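PDB 5XEA: envelope glycoprotein from Thogoto virus, which probably attaches the virus to a host-cell receptor and later drives fusion of the viral and host membranes. Local coordinates for residues Gly45-Trp50 and Gln88-Asp93; Cys95-Gly100 and Val123-Asn128; Ser341-Phe344 and Phe350-His353. All coordinates share one frame; numbering follows the deposited sequence.

Contact 1 (Gly45-Trp50 and Gln88-Asp93); sequences GYRTAW and QCSYGD
Arg-47 reaches from the middle of one strand to Ser-90 on another, and this side chain carries nearly all of the contact. On the polar side, Arg-47 NH1 stands 2.8 Å from Ser-90 OG, which lies at the edge of the guanidinium near its plane. Arg-47 NE donates to the Tyr-73 carbonyl, and NH1 also forms a salt bridge with Glu-79 on helix 77-86. A buried positive charge is thereby given a carboxylate and a backbone carbonyl as partners, with the Ser-90 hydroxyl close by.

The remaining contacts are van der Waals touches of the arginine's methylenes on the backbone of Ser-90 and Tyr-91. The extended first part of the chain lays CD 3.1 Å from Ser-90 O, and the bend at chi3 (61°) then turns the guanidinium toward Ser-90 OG. Arg-47 CD also passes 4.2 Å from Tyr-91 CA, whereas the Tyr-91 ring turns off to meet Lys-120 and His-115.

The two strands thus meet through the Arg-47 side chain and are not partners in a sheet. Strand 40-56 pairs with strand 133-156, which the disulfide Cys-89 to Cys-142 ties to strand 89-91, and Trp-83 of helix 77-86 packs on Arg-47 and Ser-90.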
ATOM      1  N   GLY B  45     -27.499   4.313  12.413  1.00 36.53           N
ATOM      2  CA  GLY B  45     -28.471   3.455  13.068  1.00 33.63           C
ATOM      3  C   GLY B  45     -29.400   2.793  12.073  1.00 36.81           C
ATOM      4  O   GLY B  45     -29.706   3.343  11.015  1.00 36.94           O
ATOM      5  N   TYR B  46     -29.851   1.585  12.434  1.00 31.24           N
ATOM      6  CA  TYR B  46     -30.773   0.822  11.606  1.00 30.60           C
ATOM      7  C   TYR B  46     -31.893   0.268  12.468  1.00 32.60           C
ATOM      8  O   TYR B  46     -31.722   0.046  13.669  1.00 36.96           O
ATOM      9  CB  TYR B  46     -30.070  -0.331  10.846  1.00 31.95           C
ATOM     10  CG  TYR B  46     -29.521  -1.443  11.714  1.00 39.94           C
ATOM     11  CD1 TYR B  46     -30.284  -2.574  12.008  1.00 32.43           C
ATOM     12  CD2 TYR B  46     -28.229  -1.369  12.228  1.00 33.56           C
ATOM     13  CE1 TYR B  46     -29.779  -3.582  12.808  1.00 31.08           C
ATOM     14  CE2 TYR B  46     -27.721  -2.371  13.030  1.00 33.18           C
ATOM     15  CZ  TYR B  46     -28.492  -3.479  13.316  1.00 40.90           C
ATOM     16  OH  TYR B  46     -27.963  -4.476  14.114  1.00 34.87           O
ATOM     17  N   ARG B  47     -33.041   0.048  11.836  1.00 36.85           N
ATOM     18  CA  ARG B  47     -34.190  -0.558  12.501  1.00 34.85           C
ATOM     19  C   ARG B  47     -35.100  -1.139  11.434  1.00 35.97           C
ATOM     20  O   ARG B  47     -35.438  -0.452  10.463  1.00 32.68           O
ATOM     21  CB  ARG B  47     -34.942   0.466  13.351  1.00 33.98           C
ATOM     22  CG  ARG B  47     -36.234  -0.059  14.006  1.00 40.34           C
ATOM     23  CD  ARG B  47     -36.721   0.982  15.002  1.00 36.84           C
ATOM     24  NE  ARG B  47     -37.026   2.233  14.322  1.00 41.26           N
ATOM     25  CZ  ARG B  47     -37.255   3.392  14.928  1.00 42.82           C
ATOM     26  NH1 ARG B  47     -37.225   3.474  16.251  1.00 39.96           N
ATOM     27  NH2 ARG B  47     -37.527   4.466  14.193  1.00 40.97           N
ATOM     28  N   THR B  48     -35.499  -2.388  11.627  1.00 35.30           N
ATOM     29  CA  THR B  48     -36.376  -3.081  10.690  1.00 31.67           C
ATOM     30  C   THR B  48     -37.309  -3.985  11.479  1.00 35.84           C
ATOM     31  O   THR B  48     -36.946  -4.509  12.541  1.00 32.34           O
ATOM     32  CB  THR B  48     -35.527  -3.876   9.662  1.00 41.92           C
ATOM     33  OG1 THR B  48     -34.844  -2.957   8.800  1.00 35.35           O
ATOM     34  CG2 THR B  48     -36.358  -4.810   8.830  1.00 33.74           C
ATOM     35  N   ALA B  49     -38.522  -4.165  10.956  1.00 34.95           N
ATOM     36  CA  ALA B  49     -39.475  -5.117  11.509  1.00 33.16           C
ATOM     37  C   ALA B  49     -39.680  -6.272  10.533  1.00 32.33           C
ATOM     38  O   ALA B  49     -39.694  -6.068   9.316  1.00 32.78           O
ATOM     39  CB  ALA B  49     -40.819  -4.435  11.814  1.00 30.57           C
ATOM     40  N   TRP B  50     -39.783  -7.484  11.065  1.00 32.11           N
ATOM     41  CA  TRP B  50     -40.348  -8.630  10.348  1.00 33.99           C
ATOM     42  C   TRP B  50     -41.812  -8.735  10.737  1.00 34.07           C
ATOM     43  O   TRP B  50     -42.124  -8.872  11.922  1.00 33.15           O
ATOM     44  CB  TRP B  50     -39.631  -9.941  10.685  1.00 29.89           C
ATOM     45  CG  TRP B  50     -40.256 -11.184  10.093  1.00 33.43           C
ATOM     46  CD1 TRP B  50     -40.975 -12.139  10.761  1.00 34.37           C
ATOM     47  CD2 TRP B  50     -40.227 -11.600   8.716  1.00 37.07           C
ATOM     48  NE1 TRP B  50     -41.391 -13.121   9.887  1.00 39.02           N
ATOM     49  CE2 TRP B  50     -40.944 -12.813   8.628  1.00 33.70           C
ATOM     50  CE3 TRP B  50     -39.662 -11.067   7.552  1.00 36.11           C
ATOM     51  CZ2 TRP B  50     -41.106 -13.512   7.421  1.00 36.69           C
ATOM     52  CZ3 TRP B  50     -39.832 -11.754   6.346  1.00 34.49           C
ATOM     53  CH2 TRP B  50     -40.552 -12.971   6.295  1.00 34.77           C
ATOM     54  N   GLN B  88     -28.070   3.232  22.599  1.00 54.09           N
ATOM     55  CA  GLN B  88     -29.151   2.255  22.574  1.00 52.63           C
ATOM     56  C   GLN B  88     -30.050   2.538  21.380  1.00 51.50           C
ATOM     57  O   GLN B  88     -30.073   3.648  20.849  1.00 51.15           O
ATOM     58  CB  GLN B  88     -29.986   2.283  23.863  1.00 45.16           C
ATOM     59  CG  GLN B  88     -29.298   1.691  25.071  1.00 64.00           C
ATOM     60  CD  GLN B  88     -30.276   1.434  26.200  1.00 83.43           C
ATOM     61  OE1 GLN B  88     -30.768   0.312  26.380  1.00 80.29           O
ATOM     62  NE2 GLN B  88     -30.582   2.482  26.957  1.00 87.72           N
ATOM     63  N   CYS B  89     -30.799   1.517  20.964  1.00 45.51           N
ATOM     64  CA  CYS B  89     -31.765   1.663  19.889  1.00 46.25           C
ATOM     65  C   CYS B  89     -33.156   1.313  20.405  1.00 51.54           C
ATOM     66  O   CYS B  89     -33.318   0.643  21.429  1.00 55.87           O
ATOM     67  CB  CYS B  89     -31.394   0.781  18.676  1.00 43.05           C
ATOM     68  SG  CYS B  89     -31.352  -1.057  18.924  1.00 79.48           S
ATOM     69  N   SER B  90     -34.169   1.768  19.682  1.00 47.46           N
ATOM     70  CA  SER B  90     -35.547   1.476  20.037  1.00 44.82           C
ATOM     71  C   SER B  90     -36.194   0.573  18.991  1.00 44.67           C
ATOM     72  O   SER B  90     -35.730   0.467  17.854  1.00 46.12           O
ATOM     73  CB  SER B  90     -36.363   2.763  20.192  1.00 44.63           C
ATOM     74  OG  SER B  90     -36.442   3.458  18.966  1.00 51.33           O
ATOM     75  N   TYR B  91     -37.299  -0.055  19.385  1.00 48.98           N
ATOM     76  CA  TYR B  91     -38.029  -0.938  18.490  1.00 45.73           C
ATOM     77  C   TYR B  91     -39.462  -1.081  19.004  1.00 43.58           C
ATOM     78  O   TYR B  91     -39.791  -0.654  20.115  1.00 42.91           O
ATOM     79  CB  TYR B  91     -37.313  -2.284  18.360  1.00 41.30           C
ATOM     80  CG  TYR B  91     -37.117  -3.043  19.661  1.00 44.66           C
ATOM     81  CD1 TYR B  91     -38.076  -3.954  20.103  1.00 44.65           C
ATOM     82  CD2 TYR B  91     -35.965  -2.873  20.439  1.00 53.49           C
ATOM     83  CE1 TYR B  91     -37.903  -4.668  21.283  1.00 45.71           C
ATOM     84  CE2 TYR B  91     -35.784  -3.590  21.630  1.00 49.31           C
ATOM     85  CZ  TYR B  91     -36.761  -4.489  22.042  1.00 56.68           C
ATOM     86  OH  TYR B  91     -36.623  -5.212  23.212  1.00 57.59           O
ATOM     87  N   GLY B  92     -40.317  -1.691  18.169  1.00 38.01           N
ATOM     88  CA  GLY B  92     -41.736  -1.790  18.461  1.00 41.81           C
ATOM     89  C   GLY B  92     -42.095  -3.026  19.263  1.00 46.99           C
ATOM     90  O   GLY B  92     -41.240  -3.793  19.705  1.00 45.70           O
ATOM     91  N   ASP B  93     -43.403  -3.210  19.464  1.00 37.79           N
ATOM     92  CA  ASP B  93     -43.888  -4.407  20.138  1.00 43.44           C
ATOM     93  C   ASP B  93     -43.653  -5.638  19.274  1.00 43.73           C
ATOM     94  O   ASP B  93     -43.721  -5.582  18.046  1.00 41.84           O
ATOM     95  CB  ASP B  93     -45.382  -4.284  20.460  1.00 51.32           C
ATOM     96  CG  ASP B  93     -45.667  -3.224  21.517  1.00 63.94           C
ATOM     97  OD1 ASP B  93     -44.889  -3.132  22.495  1.00 63.90           O
ATOM     98  OD2 ASP B  93     -46.664  -2.480  21.363  1.00 68.72           O
TER

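Contact 2 (Cys95-Gly100 and Val123-Asn128); sequences CHDCWG and VRRDAN
A side-on arginine-carboxylate salt bridge joins the corner at His-96 and Asp-97 in strand 95-99 to the irregular loop that leads into strand 133-156. Arg-125 NE donates to Asp-97 OD1 at 2.8 Å, and Arg-125 NH2 donates to Asp-97 OD2 at the same length with an N-H...O angle of 169°. Both oxygens lie near the guanidinium plane, yet the two flat groups are turned 37° from each other: OD1 is met from above the carboxylate plane, OD2 on its syn side but also somewhat out of plane.

In Arg-125, CG lies opposite the backbone N (chi1 -174°) and the chain stays extended to NE, which sends the guanidinium across to the corner. His-96 NE2 lies over one face of the guanidinium, offset toward its rim and 3.5 Å from Arg-125 NE, without bonding to it; the other ring nitrogen, His-96 ND1, is hydrogen-bonded to Lys-445 NZ. On the side of the carboxylate plane opposite Arg-125 NE, Ala-127 CB comes to 3.3 Å from Asp-97 OD1.

Asp-97 also accepts from Trp-129 NE1 and Asn-137 ND2, and Arg-125 NH1 donates to the Gly-443 carbonyl. With so many donors around it, the buried carboxylate is probably kept ionised, its charge balanced by the arginine.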
ATOM      1  N   CYS B  95     -44.673  -9.771  18.512  1.00 42.14           N
ATOM      2  CA  CYS B  95     -45.832 -10.655  18.547  1.00 45.66           C
ATOM      3  C   CYS B  95     -45.347 -12.039  18.187  1.00 45.08           C
ATOM      4  O   CYS B  95     -44.817 -12.243  17.088  1.00 42.59           O
ATOM      5  CB  CYS B  95     -46.921 -10.217  17.560  1.00 47.18           C
ATOM      6  SG  CYS B  95     -47.898  -8.818  18.075  1.00 79.68           S
ATOM      7  N   HIS B  96     -45.518 -12.978  19.101  1.00 42.66           N
ATOM      8  CA  HIS B  96     -45.215 -14.375  18.847  1.00 40.36           C
ATOM      9  C   HIS B  96     -46.525 -15.141  18.678  1.00 42.75           C
ATOM     10  O   HIS B  96     -47.260 -15.340  19.653  1.00 42.16           O
ATOM     11  CB  HIS B  96     -44.393 -14.959  19.989  1.00 42.93           C
ATOM     12  CG  HIS B  96     -43.842 -16.315  19.690  1.00 45.18           C
ATOM     13  ND1 HIS B  96     -44.521 -17.475  19.987  1.00 54.02           N
ATOM     14  CD2 HIS B  96     -42.674 -16.698  19.123  1.00 46.85           C
ATOM     15  CE1 HIS B  96     -43.797 -18.517  19.614  1.00 59.13           C
ATOM     16  NE2 HIS B  96     -42.670 -18.071  19.088  1.00 59.45           N
ATOM     17  N   ASP B  97     -46.805 -15.581  17.448  1.00 39.15           N
ATOM     18  CA  ASP B  97     -47.928 -16.474  17.160  1.00 46.28           C
ATOM     19  C   ASP B  97     -49.228 -15.916  17.750  1.00 47.52           C
ATOM     20  O   ASP B  97     -49.990 -16.615  18.412  1.00 46.02           O
ATOM     21  CB  ASP B  97     -47.646 -17.892  17.668  1.00 46.38           C
ATOM     22  CG  ASP B  97     -46.688 -18.685  16.756  1.00 49.15           C
ATOM     23  OD1 ASP B  97     -46.092 -18.086  15.839  1.00 45.27           O
ATOM     24  OD2 ASP B  97     -46.516 -19.918  16.952  1.00 44.97           O
ATOM     25  N   CYS B  98     -49.459 -14.624  17.524  1.00 39.12           N
ATOM     26  CA  CYS B  98     -50.675 -13.959  17.984  1.00 39.22           C
ATOM     27  C   CYS B  98     -51.790 -14.246  16.987  1.00 44.85           C
ATOM     28  O   CYS B  98     -51.781 -13.721  15.867  1.00 48.34           O
ATOM     29  CB  CYS B  98     -50.451 -12.459  18.121  1.00 44.86           C
ATOM     30  SG  CYS B  98     -49.199 -11.982  19.349  1.00 54.94           S
ATOM     31  N   TRP B  99     -52.745 -15.070  17.384  1.00 43.11           N
ATOM     32  CA  TRP B  99     -53.801 -15.517  16.488  1.00 38.33           C
ATOM     33  C   TRP B  99     -55.144 -14.956  16.925  1.00 39.07           C
ATOM     34  O   TRP B  99     -55.293 -14.406  18.023  1.00 40.63           O
ATOM     35  CB  TRP B  99     -53.853 -17.046  16.410  1.00 37.43           C
ATOM     36  CG  TRP B  99     -54.082 -17.741  17.705  1.00 45.17           C
ATOM     37  CD1 TRP B  99     -53.135 -18.182  18.577  1.00 51.20           C
ATOM     38  CD2 TRP B  99     -55.353 -18.099  18.276  1.00 46.43           C
ATOM     39  NE1 TRP B  99     -53.735 -18.792  19.658  1.00 45.13           N
ATOM     40  CE2 TRP B  99     -55.094 -18.744  19.500  1.00 47.70           C
ATOM     41  CE3 TRP B  99     -56.681 -17.923  17.873  1.00 52.83           C
ATOM     42  CZ2 TRP B  99     -56.120 -19.233  20.327  1.00 51.20           C
ATOM     43  CZ3 TRP B  99     -57.702 -18.402  18.694  1.00 59.94           C
ATOM     44  CH2 TRP B  99     -57.413 -19.050  19.907  1.00 55.97           C
ATOM     45  N   GLY B 100     -56.120 -15.079  16.026  1.00 42.85           N
ATOM     46  CA  GLY B 100     -57.449 -14.569  16.312  1.00 43.54           C
ATOM     47  C   GLY B 100     -57.414 -13.063  16.460  1.00 43.28           C
ATOM     48  O   GLY B 100     -56.707 -12.354  15.731  1.00 39.73           O
ATOM     49  N   VAL B 123     -36.160 -12.474  15.023  1.00 32.49           N
ATOM     50  CA  VAL B 123     -36.352 -13.881  14.696  1.00 36.84           C
ATOM     51  C   VAL B 123     -37.320 -13.919  13.527  1.00 36.93           C
ATOM     52  O   VAL B 123     -38.328 -13.209  13.537  1.00 37.82           O
ATOM     53  CB  VAL B 123     -36.919 -14.676  15.888  1.00 45.09           C
ATOM     54  CG1 VAL B 123     -37.060 -16.157  15.531  1.00 41.42           C
ATOM     55  CG2 VAL B 123     -36.033 -14.525  17.112  1.00 45.32           C
ATOM     56  N   ARG B 124     -37.009 -14.708  12.507  1.00 34.84           N
ATOM     57  CA  ARG B 124     -37.885 -14.807  11.346  1.00 36.27           C
ATOM     58  C   ARG B 124     -38.875 -15.942  11.578  1.00 37.47           C
ATOM     59  O   ARG B 124     -38.480 -17.105  11.621  1.00 37.99           O
ATOM     60  CB  ARG B 124     -37.096 -15.047  10.069  1.00 35.35           C
ATOM     61  CG  ARG B 124     -38.033 -15.367   8.898  1.00 39.94           C
ATOM     62  CD  ARG B 124     -37.243 -15.699   7.664  1.00 38.76           C
ATOM     63  NE  ARG B 124     -38.117 -16.020   6.553  1.00 39.52           N
ATOM     64  CZ  ARG B 124     -37.679 -16.337   5.343  1.00 48.48           C
ATOM     65  NH1 ARG B 124     -36.374 -16.356   5.096  1.00 51.13           N
ATOM     66  NH2 ARG B 124     -38.541 -16.629   4.383  1.00 49.56           N
ATOM     67  N   ARG B 125     -40.153 -15.610  11.731  1.00 35.84           N
ATOM     68  CA  ARG B 125     -41.178 -16.622  11.996  1.00 39.65           C
ATOM     69  C   ARG B 125     -42.436 -16.281  11.206  1.00 40.17           C
ATOM     70  O   ARG B 125     -42.849 -15.116  11.169  1.00 36.28           O
ATOM     71  CB  ARG B 125     -41.491 -16.698  13.501  1.00 37.38           C
ATOM     72  CG  ARG B 125     -42.440 -17.820  13.908  1.00 56.60           C
ATOM     73  CD  ARG B 125     -42.443 -18.019  15.430  1.00 56.83           C
ATOM     74  NE  ARG B 125     -43.429 -19.019  15.845  1.00 56.25           N
ATOM     75  CZ  ARG B 125     -43.162 -20.311  16.013  1.00 54.47           C
ATOM     76  NH1 ARG B 125     -41.932 -20.770  15.806  1.00 55.25           N
ATOM     77  NH2 ARG B 125     -44.120 -21.147  16.394  1.00 51.42           N
ATOM     78  N   ASP B 126     -43.037 -17.281  10.559  1.00 40.20           N
ATOM     79  CA  ASP B 126     -44.310 -17.065   9.858  1.00 43.27           C
ATOM     80  C   ASP B 126     -45.278 -18.226  10.099  1.00 43.39           C
ATOM     81  O   ASP B 126     -45.920 -18.742   9.180  1.00 41.42           O
ATOM     82  CB  ASP B 126     -44.096 -16.821   8.365  1.00 45.32           C
ATOM     83  CG  ASP B 126     -43.372 -17.957   7.666  1.00 56.56           C
ATOM     84  OD1 ASP B 126     -43.193 -19.042   8.270  1.00 60.78           O
ATOM     85  OD2 ASP B 126     -42.992 -17.754   6.489  1.00 66.92           O
ATOM     86  N   ALA B 127     -45.418 -18.616  11.360  1.00 45.60           N
ATOM     87  CA  ALA B 127     -46.323 -19.702  11.720  1.00 43.01           C
ATOM     88  C   ALA B 127     -47.770 -19.361  11.363  1.00 35.76           C
ATOM     89  O   ALA B 127     -48.177 -18.191  11.350  1.00 37.81           O
ATOM     90  CB  ALA B 127     -46.204 -20.011  13.210  1.00 40.59           C
ATOM     91  N   ASN B 128     -48.553 -20.409  11.072  1.00 39.98           N
ATOM     92  CA  ASN B 128     -49.932 -20.306  10.597  1.00 35.17           C
ATOM     93  C   ASN B 128     -50.678 -21.570  11.008  1.00 36.26           C
ATOM     94  O   ASN B 128     -51.304 -22.208  10.166  1.00 38.63           O
ATOM     95  CB  ASN B 128     -49.943 -20.150   9.067  1.00 36.08           C
ATOM     96  CG  ASN B 128     -51.287 -19.679   8.503  1.00 36.25           C
ATOM     97  OD1 ASN B 128     -52.125 -19.113   9.209  1.00 38.17           O
ATOM     98  ND2 ASN B 128     -51.468 -19.877   7.195  1.00 35.57           N
TER

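Contact 3 (Ser341-Phe344 and Phe350-His353); sequences SSRF and FLLH
Phe-350 and Phe-344 make the close-packed side of this contact, with Ser-342 and Leu-352 on the same face. Phe-350 CB sits 3.7 Å from the centroid of the Phe-344 ring and almost on its normal, a CH-pi contact squarely over the face. The two rings point the same way, side by side, with their planes at 46°; Phe-344 CE1 touches Phe-350 CD2 at 3.7 Å. Ile-332 of helix 331-335 packs against both phenylalanines, while Tyr-11 of the second subunit and Ile-395 of the third cover Phe-350 and Leu-352.

The frame is an antiparallel beta hairpin. Ser-341 with His-353 and Arg-343 with Leu-351 are hydrogen-bonded pairs with two backbone bonds each; His-353 N to Ser-341 O and Leu-351 N to Arg-343 O both measure 2.8 Å. Strand 350-354 also forms an antiparallel ladder with a strand of the second subunit, so the sheet continues across the trimer interface.

The other face, which bears Arg-343, is more open to solvent. There the arginine chain, bent at chi3, brings NE to donate to His-353 NE2 at 2.9 Å with an N-H...N angle of 173°. The imidazole nitrogen lies in the guanidinium plane, while NE stands somewhat out of the imidazole plane, and the two planes are 76° apart. Nearer the end of the ladder, Ser-341 OG rests 3.6 Å from His-353 CB.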
ATOM      1  N   SER B 341      59.186  23.116  10.839  1.00 44.06           N
ATOM      2  CA  SER B 341      59.569  23.430   9.469  1.00 41.60           C
ATOM      3  C   SER B 341      59.978  22.143   8.759  1.00 47.59           C
ATOM      4  O   SER B 341      60.498  21.216   9.387  1.00 51.90           O
ATOM      5  CB  SER B 341      60.725  24.425   9.431  1.00 47.03           C
ATOM      6  OG  SER B 341      61.920  23.773   9.816  1.00 55.04           O
ATOM      7  N   SER B 342      59.739  22.084   7.451  1.00 48.11           N
ATOM      8  CA  SER B 342      59.998  20.883   6.668  1.00 38.75           C
ATOM      9  C   SER B 342      61.266  21.025   5.824  1.00 42.57           C
ATOM     10  O   SER B 342      61.750  22.120   5.564  1.00 42.34           O
ATOM     11  CB  SER B 342      58.824  20.569   5.750  1.00 44.22           C
ATOM     12  OG  SER B 342      58.603  21.634   4.846  1.00 42.13           O
ATOM     13  N   ARG B 343      61.786  19.885   5.385  1.00 43.18           N
ATOM     14  CA  ARG B 343      62.943  19.850   4.495  1.00 42.97           C
ATOM     15  C   ARG B 343      62.741  18.665   3.572  1.00 40.06           C
ATOM     16  O   ARG B 343      62.774  17.515   4.020  1.00 48.68           O
ATOM     17  CB  ARG B 343      64.258  19.720   5.267  1.00 39.33           C
ATOM     18  CG  ARG B 343      65.477  19.595   4.359  1.00 39.40           C
ATOM     19  CD  ARG B 343      66.759  19.371   5.167  1.00 52.84           C
ATOM     20  NE  ARG B 343      66.944  20.387   6.194  1.00 50.58           N
ATOM     21  CZ  ARG B 343      67.626  21.515   6.031  1.00 51.80           C
ATOM     22  NH1 ARG B 343      68.204  21.780   4.868  1.00 47.72           N
ATOM     23  NH2 ARG B 343      67.727  22.377   7.033  1.00 47.87           N
ATOM     24  N   PHE B 344      62.518  18.932   2.296  1.00 45.04           N
ATOM     25  CA  PHE B 344      62.291  17.835   1.372  1.00 48.49           C
ATOM     26  C   PHE B 344      63.606  17.160   1.033  1.00 52.02           C
ATOM     27  O   PHE B 344      64.618  17.826   0.791  1.00 49.60           O
ATOM     28  CB  PHE B 344      61.579  18.327   0.119  1.00 48.86           C
ATOM     29  CG  PHE B 344      60.109  18.443   0.307  1.00 48.85           C
ATOM     30  CD1 PHE B 344      59.258  17.440  -0.137  1.00 50.81           C
ATOM     31  CD2 PHE B 344      59.583  19.517   1.005  1.00 43.75           C
ATOM     32  CE1 PHE B 344      57.903  17.536   0.065  1.00 47.43           C
ATOM     33  CE2 PHE B 344      58.219  19.612   1.212  1.00 48.47           C
ATOM     34  CZ  PHE B 344      57.380  18.617   0.741  1.00 43.04           C
ATOM     35  N   PHE B 350      59.844  14.312   3.006  1.00 41.47           N
ATOM     36  CA  PHE B 350      60.378  15.460   3.723  1.00 43.75           C
ATOM     37  C   PHE B 350      60.614  15.075   5.171  1.00 47.27           C
ATOM     38  O   PHE B 350      59.950  14.185   5.713  1.00 44.85           O
ATOM     39  CB  PHE B 350      59.446  16.681   3.674  1.00 41.52           C
ATOM     40  CG  PHE B 350      58.036  16.392   4.160  1.00 44.56           C
ATOM     41  CD1 PHE B 350      57.675  16.612   5.480  1.00 44.40           C
ATOM     42  CD2 PHE B 350      57.081  15.873   3.292  1.00 45.90           C
ATOM     43  CE1 PHE B 350      56.366  16.316   5.925  1.00 41.31           C
ATOM     44  CE2 PHE B 350      55.773  15.587   3.734  1.00 47.07           C
ATOM     45  CZ  PHE B 350      55.428  15.819   5.041  1.00 43.88           C
ATOM     46  N   LEU B 351      61.571  15.762   5.775  1.00 40.10           N
ATOM     47  CA  LEU B 351      61.851  15.709   7.195  1.00 40.59           C
ATOM     48  C   LEU B 351      61.101  16.833   7.885  1.00 40.33           C
ATOM     49  O   LEU B 351      60.688  17.814   7.260  1.00 40.62           O
ATOM     50  CB  LEU B 351      63.357  15.872   7.461  1.00 46.04           C
ATOM     51  CG  LEU B 351      64.355  14.930   6.790  1.00 47.55           C
ATOM     52  CD1 LEU B 351      65.799  15.411   7.047  1.00 47.34           C
ATOM     53  CD2 LEU B 351      64.163  13.537   7.319  1.00 49.47           C
ATOM     54  N   LEU B 352      60.958  16.703   9.191  1.00 40.80           N
ATOM     55  CA  LEU B 352      60.384  17.763  10.004  1.00 43.12           C
ATOM     56  C   LEU B 352      61.388  18.166  11.074  1.00 44.33           C
ATOM     57  O   LEU B 352      61.893  17.316  11.818  1.00 53.03           O
ATOM     58  CB  LEU B 352      59.055  17.320  10.630  1.00 42.14           C
ATOM     59  CG  LEU B 352      57.892  17.150   9.647  1.00 43.06           C
ATOM     60  CD1 LEU B 352      56.658  16.618  10.351  1.00 40.91           C
ATOM     61  CD2 LEU B 352      57.572  18.476   8.937  1.00 41.86           C
ATOM     62  N   HIS B 353      61.677  19.458  11.143  1.00 47.01           N
ATOM     63  CA  HIS B 353      62.558  20.001  12.166  1.00 41.53           C
ATOM     64  C   HIS B 353      61.724  20.656  13.256  1.00 50.09           C
ATOM     65  O   HIS B 353      60.760  21.364  12.956  1.00 47.89           O
ATOM     66  CB  HIS B 353      63.535  21.024  11.574  1.00 41.27           C
ATOM     67  CG  HIS B 353      64.443  20.457  10.529  1.00 50.95           C
ATOM     68  ND1 HIS B 353      65.437  19.544  10.815  1.00 55.48           N
ATOM     69  CD2 HIS B 353      64.510  20.681   9.196  1.00 48.11           C
ATOM     70  CE1 HIS B 353      66.063  19.212   9.699  1.00 51.31           C
ATOM     71  NE2 HIS B 353      65.520  19.890   8.703  1.00 56.40           N
TER

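In the fold
From the N terminus, the three contacts close in series; none encloses or crosses another. Contact 1 closes the loop that leaves strand 40-56, passes through strand 65-72 and helix 77-86, and returns at strand 89-91. Contact 2 opens just beyond and closes a shorter, mostly irregular excursion before strand 133-156. These two are neighbours, their centres about 18 Å apart: Trp-50 packs on Arg-124, and its NE1 probably bonds to Arg-125 O. Both reach the same large sheet. Contact 3, a local hairpin following helices 282-327 and 331-335, lies about 100 Å from contact 1 between centres, at the other end of the elongated chain.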